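Local atomic coordinates of 4-amino-4-deoxy-L-arabinose transferase or related glycosyltransferases of PMT family (Cupriavidus metallidurans, PDB entry 5EZM), a protein that probably transfers 4-amino-4-deoxy-L-arabinose from a polyprenyl lipid carrier to lipid A, as a zinc-binding membrane glycosyltransferase of the GT-C fold. Residues S48-H53 against G106-R111; G56-R61 against F157-M162; E64-M69 against F91-T96. All blocks are in the same frame, centred on the assembly; numbering follows the deposited sequence.

Contact 1 (S48-H53 against G106-R111). With MPG ([(Z)-octadec-9-enyl] (2R)-2,3-bis(oxidanyl)propanoate), chain B.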
loop_
_atom_site.group_PDB
_atom_site.type_symbol
_atom_site.label_atom_id
_atom_site.label_comp_id
_atom_site.label_asym_id
_atom_site.label_seq_id
_atom_site.Cartn_x
_atom_site.Cartn_y
_atom_site.Cartn_z
ATOM N N SER A 48 2.665 -15.538 -0.849
ATOM C CA SER A 48 1.604 -14.803 -1.530
ATOM C C SER A 48 2.103 -13.521 -2.186
ATOM O O SER A 48 1.413 -12.975 -3.056
ATOM C CB SER A 48 0.477 -14.480 -0.549
ATOM O OG SER A 48 0.976 -13.811 0.595
ATOM N N LEU A 49 3.280 -13.027 -1.794
ATOM C CA LEU A 49 3.832 -11.850 -2.453
ATOM C C LEU A 49 4.138 -12.114 -3.922
ATOM O O LEU A 49 3.981 -11.217 -4.757
ATOM C CB LEU A 49 5.100 -11.389 -1.736
ATOM C CG LEU A 49 4.951 -10.734 -0.366
ATOM C CD1 LEU A 49 6.322 -10.381 0.183
ATOM C CD2 LEU A 49 4.070 -9.500 -0.458
ATOM N N ASP A 50 4.567 -13.330 -4.258
ATOM C CA ASP A 50 5.084 -13.643 -5.586
ATOM C C ASP A 50 4.099 -14.472 -6.401
ATOM O O ASP A 50 4.489 -15.379 -7.138
ATOM C CB ASP A 50 6.421 -14.369 -5.483
ATOM C CG ASP A 50 7.209 -14.328 -6.776
ATOM O OD1 ASP A 50 7.156 -13.295 -7.480
ATOM O OD2 ASP A 50 7.884 -15.332 -7.088
ATOM N N MET A 51 2.805 -14.175 -6.281
ATOM C CA MET A 51 1.796 -14.948 -6.992
ATOM C C MET A 51 0.833 -14.075 -7.788
ATOM O O MET A 51 -0.177 -14.582 -8.290
ATOM C CB MET A 51 1.031 -15.847 -6.013
ATOM C CG MET A 51 1.935 -16.889 -5.364
ATOM S SD MET A 51 1.084 -18.352 -4.751
ATOM C CE MET A 51 0.519 -17.785 -3.157
ATOM N N ARG A 52 1.124 -12.786 -7.933
ATOM C CA ARG A 52 0.329 -11.900 -8.767
ATOM C C ARG A 52 1.260 -11.034 -9.600
ATOM O O ARG A 52 2.328 -10.632 -9.130
ATOM C CB ARG A 52 -0.593 -11.001 -7.932
ATOM C CG ARG A 52 -1.531 -11.735 -6.990
ATOM C CD ARG A 52 -2.405 -10.757 -6.213
ATOM N NE ARG A 52 -1.620 -9.830 -5.402
ATOM C CZ ARG A 52 -1.360 -8.569 -5.739
ATOM N NH1 ARG A 52 -1.828 -8.072 -6.877
ATOM N NH2 ARG A 52 -0.633 -7.801 -4.937
ATOM N N HIS A 53 0.860 -10.757 -10.837
ATOM C CA HIS A 53 1.571 -9.762 -11.619
ATOM C C HIS A 53 1.278 -8.369 -11.074
ATOM O O HIS A 53 0.296 -8.147 -10.360
ATOM C CB HIS A 53 1.182 -9.853 -13.092
ATOM C CG HIS A 53 1.713 -11.071 -13.778
ATOM N ND1 HIS A 53 0.970 -12.222 -13.932
ATOM C CD2 HIS A 53 2.917 -11.323 -14.341
ATOM C CE1 HIS A 53 1.692 -13.128 -14.566
ATOM N NE2 HIS A 53 2.879 -12.608 -14.824
ATOM N N GLY A 106 11.845 -8.465 -9.463
ATOM C CA GLY A 106 10.753 -9.416 -9.441
ATOM C C GLY A 106 9.553 -8.830 -8.738
ATOM O O GLY A 106 9.608 -7.750 -8.139
ATOM N N GLU A 107 8.449 -9.574 -8.822
ATOM C CA GLU A 107 7.201 -9.128 -8.214
ATOM C C GLU A 107 7.319 -9.055 -6.696
ATOM O O GLU A 107 7.032 -8.015 -6.093
ATOM C CB GLU A 107 6.056 -10.054 -8.622
ATOM C CG GLU A 107 5.504 -9.799 -10.019
ATOM C CD GLU A 107 6.317 -10.460 -11.122
ATOM O OE1 GLU A 107 7.507 -10.769 -10.901
ATOM O OE2 GLU A 107 5.757 -10.674 -12.219
ATOM N N TRP A 108 7.744 -10.150 -6.056
ATOM C CA TRP A 108 7.759 -10.165 -4.596
ATOM C C TRP A 108 8.804 -9.214 -4.032
ATOM O O TRP A 108 8.601 -8.650 -2.952
ATOM C CB TRP A 108 7.975 -11.584 -4.063
ATOM C CG TRP A 108 9.354 -12.167 -4.250
ATOM C CD1 TRP A 108 9.756 -13.022 -5.237
ATOM C CD2 TRP A 108 10.498 -11.968 -3.406
ATOM N NE1 TRP A 108 11.078 -13.358 -5.066
ATOM C CE2 TRP A 108 11.556 -12.723 -3.950
ATOM C CE3 TRP A 108 10.730 -11.223 -2.246
ATOM C CZ2 TRP A 108 12.826 -12.752 -3.378
ATOM C CZ3 TRP A 108 11.996 -11.255 -1.677
ATOM C CH2 TRP A 108 13.025 -12.014 -2.243
ATOM N N GLN A 109 9.917 -9.015 -4.742
ATOM C CA GLN A 109 10.893 -8.025 -4.297
ATOM C C GLN A 109 10.314 -6.618 -4.362
ATOM O O GLN A 109 10.583 -5.785 -3.488
ATOM C CB GLN A 109 12.165 -8.120 -5.139
ATOM C CG GLN A 109 12.899 -9.450 -5.020
ATOM C CD GLN A 109 12.486 -10.444 -6.086
ATOM O OE1 GLN A 109 11.317 -10.508 -6.473
ATOM N NE2 GLN A 109 13.448 -11.222 -6.573
ATOM N N ALA A 110 9.512 -6.335 -5.387
ATOM C CA ALA A 110 8.900 -5.020 -5.507
ATOM C C ALA A 110 7.846 -4.770 -4.436
ATOM O O ALA A 110 7.515 -3.609 -4.169
ATOM C CB ALA A 110 8.284 -4.861 -6.897
ATOM N N ARG A 111 7.315 -5.827 -3.823
ATOM C CA ARG A 111 6.334 -5.714 -2.753
ATOM C C ARG A 111 6.951 -5.913 -1.379
ATOM O O ARG A 111 6.220 -6.096 -0.402
ATOM C CB ARG A 111 5.199 -6.718 -2.967
ATOM C CG ARG A 111 4.333 -6.406 -4.184
ATOM C CD ARG A 111 3.083 -7.260 -4.228
ATOM N NE ARG A 111 3.211 -8.376 -5.155
ATOM C CZ ARG A 111 2.599 -8.447 -6.333
ATOM N NH1 ARG A 111 1.806 -7.462 -6.733
ATOM N NH2 ARG A 111 2.775 -9.508 -7.109
HETATM C C2 MPG B . 7.461 -17.443 -3.970
HETATM C C3 MPG B . 8.746 -16.854 -3.401
HETATM C C4 MPG B . 8.515 -16.055 -2.128
HETATM C C5 MPG B . 9.796 -15.335 -1.680
HETATM C C6 MPG B . 9.772 -14.905 -0.204
HETATM C C7 MPG B . 11.113 -14.282 0.231
HETATM C C8 MPG B . 11.112 -13.822 1.708
HETATM C C9 MPG B . 12.288 -12.869 2.030
HETATM C C10 MPG B . 12.135 -12.191 3.420
HETATM C C11 MPG B . 13.120 -11.018 3.620
HETATM C C12 MPG B . 13.099 -10.455 5.083
HETATM C C1 MPG B . 7.681 -18.136 -5.318
#
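The carbonyl oxygen of Leu-49 is held by two nitrogens of one guanidinium. Arg-111 NE reaches Leu-49 O at 3.0 Å in the carbonyl plane, on a lone pair, with an N-H...O angle of 146°; Arg-111 NH2 reaches Leu-49 O at 3.1 Å, nearly along the C=O axis. The other terminal nitrogen, NH1, lies over the face of the Arg-52 guanidinium, two donors that do not bond each other. The cations share an anion, Glu-59, which forms a salt bridge with Arg-111 and a long, weak pair with Arg-52; His-156 O takes a hydrogen bond from Arg-52 NH2.

Three residues before Arg-111, Trp-108 packs its CB on Leu-49 CB (3.7 Å). With Trp-108 CG between the backbone N and the carbonyl carbon (chi1 71°), the indole brings its CD1 edge to Asp-50 OD1, 3.4 Å away, carboxylate and ring planes 77° apart. One ring face meets the Gln-109 amide; the other is crossed by a bound lipid's alkyl chain. Were the indole replaced by an alanine, the lipid chain would probably lose the flat surface it crosses, and Asp-50 its edge neighbour. A guanidinium holding a backbone carbonyl thus lies next to a lipid-contacting indole, the Asp-50 carboxylate also bordering the lipid.

Contact 2 (G56-R61 against F157-M162)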
loop_
_atom_site.group_PDB
_atom_site.type_symbol
_atom_site.label_atom_id
_atom_site.label_comp_id
_atom_site.label_asym_id
_atom_site.label_seq_id
_atom_site.Cartn_x
_atom_site.Cartn_y
_atom_site.Cartn_z
ATOM N N GLY A 56 -1.099 -2.019 -12.041
ATOM C CA GLY A 56 -0.946 -0.585 -12.209
ATOM C C GLY A 56 -2.122 0.191 -11.649
ATOM O O GLY A 56 -3.206 -0.363 -11.474
ATOM N N PRO A 57 -1.923 1.487 -11.369
ATOM C CA PRO A 57 -0.660 2.208 -11.563
ATOM C C PRO A 57 0.358 2.045 -10.436
ATOM O O PRO A 57 1.553 2.013 -10.720
ATOM C CB PRO A 57 -1.113 3.667 -11.653
ATOM C CG PRO A 57 -2.357 3.719 -10.844
ATOM C CD PRO A 57 -3.035 2.397 -11.041
ATOM N N ASP A 58 -0.114 1.922 -9.192
ATOM C CA ASP A 58 0.760 2.070 -8.029
ATOM C C ASP A 58 1.883 1.035 -8.021
ATOM O O ASP A 58 3.069 1.390 -8.016
ATOM C CB ASP A 58 -0.066 1.983 -6.748
ATOM C CG ASP A 58 -1.005 3.158 -6.585
ATOM O OD1 ASP A 58 -0.629 4.274 -7.004
ATOM O OD2 ASP A 58 -2.114 2.967 -6.043
ATOM N N GLU A 59 1.526 -0.253 -7.996
ATOM C CA GLU A 59 2.536 -1.307 -7.918
ATOM C C GLU A 59 3.561 -1.173 -9.035
ATOM O O GLU A 59 4.777 -1.227 -8.797
ATOM C CB GLU A 59 1.874 -2.683 -7.976
ATOM C CG GLU A 59 1.019 -3.025 -6.781
ATOM C CD GLU A 59 0.805 -4.516 -6.650
ATOM O OE1 GLU A 59 0.348 -5.141 -7.633
ATOM O OE2 GLU A 59 1.115 -5.065 -5.571
ATOM N N GLY A 60 3.080 -0.997 -10.267
ATOM C CA GLY A 60 3.989 -0.828 -11.385
ATOM C C GLY A 60 4.813 0.441 -11.282
ATOM O O GLY A 60 6.017 0.427 -11.542
ATOM N N ARG A 61 4.178 1.553 -10.892
ATOM C CA ARG A 61 4.888 2.828 -10.822
ATOM C C ARG A 61 6.044 2.767 -9.832
ATOM O O ARG A 61 7.173 3.158 -10.151
ATOM C CB ARG A 61 3.931 3.961 -10.444
ATOM C CG ARG A 61 4.661 5.215 -9.964
ATOM C CD ARG A 61 3.735 6.402 -9.739
ATOM N NE ARG A 61 2.554 6.043 -8.963
ATOM C CZ ARG A 61 1.307 6.265 -9.363
ATOM N NH1 ARG A 61 1.077 6.862 -10.523
ATOM N NH2 ARG A 61 0.290 5.898 -8.596
ATOM N N PHE A 157 0.225 -5.225 -1.187
ATOM C CA PHE A 157 -0.043 -4.448 -2.391
ATOM C C PHE A 157 0.935 -3.287 -2.442
ATOM O O PHE A 157 0.915 -2.420 -1.563
ATOM C CB PHE A 157 -1.489 -3.947 -2.404
ATOM C CG PHE A 157 -1.903 -3.332 -3.704
ATOM C CD1 PHE A 157 -2.314 -4.129 -4.759
ATOM C CD2 PHE A 157 -1.884 -1.956 -3.873
ATOM C CE1 PHE A 157 -2.694 -3.567 -5.961
ATOM C CE2 PHE A 157 -2.268 -1.388 -5.070
ATOM C CZ PHE A 157 -2.673 -2.196 -6.117
ATOM N N ASN A 158 1.782 -3.266 -3.470
ATOM C CA ASN A 158 2.897 -2.326 -3.519
ATOM C C ASN A 158 2.426 -0.885 -3.686
ATOM O O ASN A 158 2.258 -0.402 -4.810
ATOM C CB ASN A 158 3.865 -2.697 -4.646
ATOM C CG ASN A 158 5.106 -1.831 -4.653
ATOM O OD1 ASN A 158 5.459 -1.224 -3.642
ATOM N ND2 ASN A 158 5.778 -1.772 -5.795
ATOM N N THR A 159 2.228 -0.196 -2.566
ATOM C CA THR A 159 1.863 1.212 -2.562
ATOM C C THR A 159 2.516 1.867 -1.354
ATOM O O THR A 159 2.881 1.195 -0.387
ATOM C CB THR A 159 0.341 1.405 -2.530
ATOM O OG1 THR A 159 0.030 2.792 -2.693
ATOM C CG2 THR A 159 -0.229 0.922 -1.206
ATOM N N LEU A 160 2.666 3.191 -1.416
ATOM C CA LEU A 160 3.333 3.907 -0.332
ATOM C C LEU A 160 2.507 3.938 0.947
ATOM O O LEU A 160 3.071 4.138 2.030
ATOM C CB LEU A 160 3.658 5.338 -0.762
ATOM C CG LEU A 160 5.057 5.587 -1.325
ATOM C CD1 LEU A 160 5.379 4.601 -2.428
ATOM C CD2 LEU A 160 5.167 7.010 -1.833
ATOM N N ASP A 161 1.194 3.726 0.845
ATOM C CA ASP A 161 0.318 3.898 1.999
ATOM C C ASP A 161 0.620 2.895 3.107
ATOM O O ASP A 161 0.489 3.228 4.291
ATOM C CB ASP A 161 -1.142 3.791 1.557
ATOM C CG ASP A 161 -1.515 4.852 0.536
ATOM O OD1 ASP A 161 -1.127 6.025 0.730
ATOM O OD2 ASP A 161 -2.185 4.513 -0.464
ATOM N N MET A 162 1.030 1.675 2.757
ATOM C CA MET A 162 1.340 0.695 3.792
ATOM C C MET A 162 2.702 0.961 4.428
ATOM O O MET A 162 2.878 0.741 5.631
ATOM C CB MET A 162 1.272 -0.722 3.220
ATOM C CG MET A 162 1.776 -1.814 4.168
ATOM S SD MET A 162 1.060 -1.788 5.836
ATOM C CE MET A 162 -0.679 -1.957 5.462
#
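Glu-59 and the Phe-157 to Asn-158 backbone form the inner shell of this joint in the GT-C fold, where the first turn of helix 58-72 meets the extended residues leading into helix 160-178. Asn-158 N donates to Glu-59 OE2 at 2.8 Å and 171°, an almost straight bond on the anti lone pair of the carboxylate. The same side chain lies across one face of Phe-157: Glu-59 CG is 3.8 Å from the ring centroid, close to the ring normal, as a CH-pi contact, and the carboxylate stacks nearly flat on the ring, 6° between planes. With CG of Phe-157 anti to its own nitrogen (chi1 -171°), one ring face is set against Glu-59 CG and its carboxylate. On the other flank Asn-158 CB meets Glu-59 CG at 3.6 Å, and Asn-158 ND2 gives a weak bond to Glu-59 O, 3.2 Å.

The next shell fixes the carboxylate. OE2 also faces the arginines of contact 1 and Val-55 N gives a hydrogen bond to OE1, so both oxygens are engaged and the group has little freedom to rotate. One helix position earlier, Asp-58 pairs with Arg-61 within its own turn. Between the backbones, Glu-59 CA lies 3.2 Å from Asn-158 O in a CA-H...O contact.

Contact 3 (E64-M69 against F91-T96)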
loop_
_atom_site.group_PDB
_atom_site.type_symbol
_atom_site.label_atom_id
_atom_site.label_comp_id
_atom_site.label_asym_id
_atom_site.label_seq_id
_atom_site.Cartn_x
_atom_site.Cartn_y
_atom_site.Cartn_z
ATOM N N GLU A 64 8.818 0.300 -10.864
ATOM C CA GLU A 64 9.637 0.785 -11.971
ATOM C C GLU A 64 10.532 1.939 -11.546
ATOM O O GLU A 64 11.706 1.981 -11.927
ATOM C CB GLU A 64 8.755 1.211 -13.144
ATOM C CG GLU A 64 9.507 1.969 -14.236
ATOM C CD GLU A 64 10.606 1.144 -14.899
ATOM O OE1 GLU A 64 10.602 -0.097 -14.767
ATOM O OE2 GLU A 64 11.477 1.739 -15.564
ATOM N N ILE A 65 9.995 2.893 -10.783
ATOM C CA ILE A 65 10.838 3.944 -10.219
ATOM C C ILE A 65 11.997 3.324 -9.454
ATOM O O ILE A 65 13.164 3.688 -9.644
ATOM C CB ILE A 65 10.007 4.878 -9.323
ATOM C CG1 ILE A 65 9.064 5.730 -10.174
ATOM C CG2 ILE A 65 10.917 5.759 -8.493
ATOM C CD1 ILE A 65 8.088 6.556 -9.372
ATOM N N SER A 66 11.690 2.351 -8.595
ATOM C CA SER A 66 12.747 1.686 -7.844
ATOM C C SER A 66 13.712 0.959 -8.770
ATOM O O SER A 66 14.921 0.936 -8.515
ATOM C CB SER A 66 12.141 0.725 -6.828
ATOM O OG SER A 66 11.438 1.446 -5.833
ATOM N N ARG A 67 13.204 0.365 -9.852
ATOM C CA ARG A 67 14.098 -0.274 -10.812
ATOM C C ARG A 67 15.075 0.735 -11.407
ATOM O O ARG A 67 16.280 0.477 -11.485
ATOM C CB ARG A 67 13.301 -0.954 -11.925
ATOM C CG ARG A 67 14.180 -1.742 -12.891
ATOM C CD ARG A 67 13.437 -2.132 -14.159
ATOM N NE ARG A 67 13.193 -0.986 -15.030
ATOM C CZ ARG A 67 14.079 -0.508 -15.896
ATOM N NH1 ARG A 67 13.773 0.536 -16.653
ATOM N NH2 ARG A 67 15.274 -1.072 -16.002
ATOM N N GLU A 68 14.568 1.897 -11.829
ATOM C CA GLU A 68 15.428 2.892 -12.460
ATOM C C GLU A 68 16.453 3.435 -11.478
ATOM O O GLU A 68 17.615 3.651 -11.841
ATOM C CB GLU A 68 14.582 4.022 -13.045
ATOM C CG GLU A 68 13.782 3.601 -14.267
ATOM C CD GLU A 68 12.864 4.691 -14.773
ATOM O OE1 GLU A 68 13.286 5.868 -14.800
ATOM O OE2 GLU A 68 11.715 4.368 -15.138
ATOM N N MET A 69 16.040 3.666 -10.229
ATOM C CA MET A 69 16.999 4.065 -9.206
ATOM C C MET A 69 18.068 2.994 -9.024
ATOM O O MET A 69 19.261 3.302 -8.920
ATOM C CB MET A 69 16.266 4.336 -7.893
ATOM C CG MET A 69 17.142 4.850 -6.770
ATOM S SD MET A 69 16.179 5.224 -5.291
ATOM C CE MET A 69 15.088 6.514 -5.878
ATOM N N PHE A 91 11.802 7.190 0.521
ATOM C CA PHE A 91 12.169 6.107 1.436
ATOM C C PHE A 91 11.658 4.755 0.945
ATOM O O PHE A 91 12.389 3.756 0.968
ATOM C CB PHE A 91 11.653 6.391 2.846
ATOM C CG PHE A 91 11.887 5.256 3.807
ATOM C CD1 PHE A 91 13.168 4.950 4.238
ATOM C CD2 PHE A 91 10.830 4.490 4.270
ATOM C CE1 PHE A 91 13.392 3.902 5.118
ATOM C CE2 PHE A 91 11.050 3.443 5.149
ATOM C CZ PHE A 91 12.333 3.151 5.575
ATOM N N HIS A 92 10.400 4.702 0.503
ATOM C CA HIS A 92 9.868 3.467 -0.067
ATOM C C HIS A 92 10.762 2.961 -1.192
ATOM O O HIS A 92 11.058 1.760 -1.276
ATOM C CB HIS A 92 8.441 3.701 -0.569
ATOM C CG HIS A 92 7.810 2.497 -1.198
ATOM N ND1 HIS A 92 6.892 1.708 -0.538
ATOM C CD2 HIS A 92 7.956 1.953 -2.430
ATOM C CE1 HIS A 92 6.502 0.729 -1.334
ATOM N NE2 HIS A 92 7.134 0.853 -2.488
ATOM N N MET A 93 11.226 3.872 -2.050
ATOM C CA MET A 93 12.101 3.470 -3.145
ATOM C C MET A 93 13.456 3.007 -2.629
ATOM O O MET A 93 14.018 2.041 -3.150
ATOM C CB MET A 93 12.258 4.618 -4.142
ATOM C CG MET A 93 11.071 4.758 -5.084
ATOM S SD MET A 93 9.575 5.374 -4.279
ATOM C CE MET A 93 9.878 7.139 -4.313
ATOM N N TRP A 94 13.996 3.679 -1.608
ATOM C CA TRP A 94 15.245 3.227 -1.002
ATOM C C TRP A 94 15.130 1.782 -0.534
ATOM O O TRP A 94 15.991 0.942 -0.840
ATOM C CB TRP A 94 15.620 4.138 0.165
ATOM C CG TRP A 94 16.042 5.506 -0.242
ATOM C CD1 TRP A 94 16.350 5.930 -1.504
ATOM C CD2 TRP A 94 16.206 6.640 0.616
ATOM N NE1 TRP A 94 16.699 7.262 -1.483
ATOM C CE2 TRP A 94 16.618 7.721 -0.195
ATOM C CE3 TRP A 94 16.047 6.849 1.991
ATOM C CZ2 TRP A 94 16.870 8.990 0.324
ATOM C CZ3 TRP A 94 16.298 8.114 2.505
ATOM C CH2 TRP A 94 16.704 9.166 1.672
ATOM N N VAL A 95 14.059 1.471 0.200
ATOM C CA VAL A 95 13.875 0.113 0.705
ATOM C C VAL A 95 13.746 -0.868 -0.452
ATOM O O VAL A 95 14.414 -1.911 -0.483
ATOM C CB VAL A 95 12.656 0.045 1.641
ATOM C CG1 VAL A 95 12.442 -1.382 2.122
ATOM C CG2 VAL A 95 12.842 0.991 2.822
ATOM N N THR A 96 12.897 -0.539 -1.432
ATOM C CA THR A 96 12.714 -1.435 -2.568
ATOM C C THR A 96 14.028 -1.673 -3.297
ATOM O O THR A 96 14.288 -2.784 -3.769
ATOM C CB THR A 96 11.664 -0.876 -3.532
ATOM O OG1 THR A 96 10.441 -0.614 -2.826
ATOM C CG2 THR A 96 11.389 -1.876 -4.654
#
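Met-69 meets the indole of Trp-94 at its edge. The sulfur lies near the ring plane, 4.9 Å from Met-69 SD to the centroid of the five-membered ring and 84° off its normal, with CD1 of Trp-94 nearest, 3.9 Å from Met-69 SD. This is a Met-aromatic contact of the edge-on kind. Beyond the two helices the indole also meets the ring of Trp-75, takes Trp-250 edge-to-face and touches a bound lipid, while its NE1 donates to Trp-75 O.

The methionine reaches this edge because its CG stands anti to the backbone nitrogen (chi1 -176°) and the chain runs straight to the sulfur; a bend at the last torsion then turns the methyl aside, toward Met-93, and Met-69 CE packs on Met-93 CB at 3.8 Å. Met-93 is itself folded, and its CG receives Ile-65 CG2 at 3.6 Å.

Between these apolar groups sits Ser-66, whose OG is 3.3 Å from Thr-96 CB. Thr-96 presents CB and CG2 to this hydroxyl, which is hydrogen-bonded to Tyr-62 O, one turn back in its own helix. Thr-96 OG1 likewise donates within its helix, to His-92 O at 2.9 Å, from the face of that carbonyl opposite to the one met by Thr-96 N.

The segments approach to 8.9 Å between axes, crossing at -64°, where Ser-66 faces Met-93. On the far side of helix 58-72, Arg-67 holds both oxygens of Glu-64 side-on. The two helices, joined by a connection that includes the small antiparallel pair of strands 79-80 and 83-84, are consistent with the juxtamembrane helices of the first periplasmic loop in GT-C transferases.

The three contacts lie close together, their centres 11 to 15 Å apart, and contact 2 is the nearest to the middle of the chain. Along the sequence the first halves come in order, 48-53, 56-61 and 64-69, followed by 91-96, 106-111 and 157-162. Contacts 1 and 2 therefore interleave, and contact 3 is nested inside the loops closed by both. Helix 58-72 serves contacts 2 and 3, and helix 91-103 leads on to 107-110 of contact 1. Asn-158 and Leu-160 of contact 2 both touch His-92 of contact 3. Residues distant in sequence are knit together; each contact has a residue at a bound lipid, and the Asp-58 side chain lies about 12 Å from the zinc ion, nearest atoms.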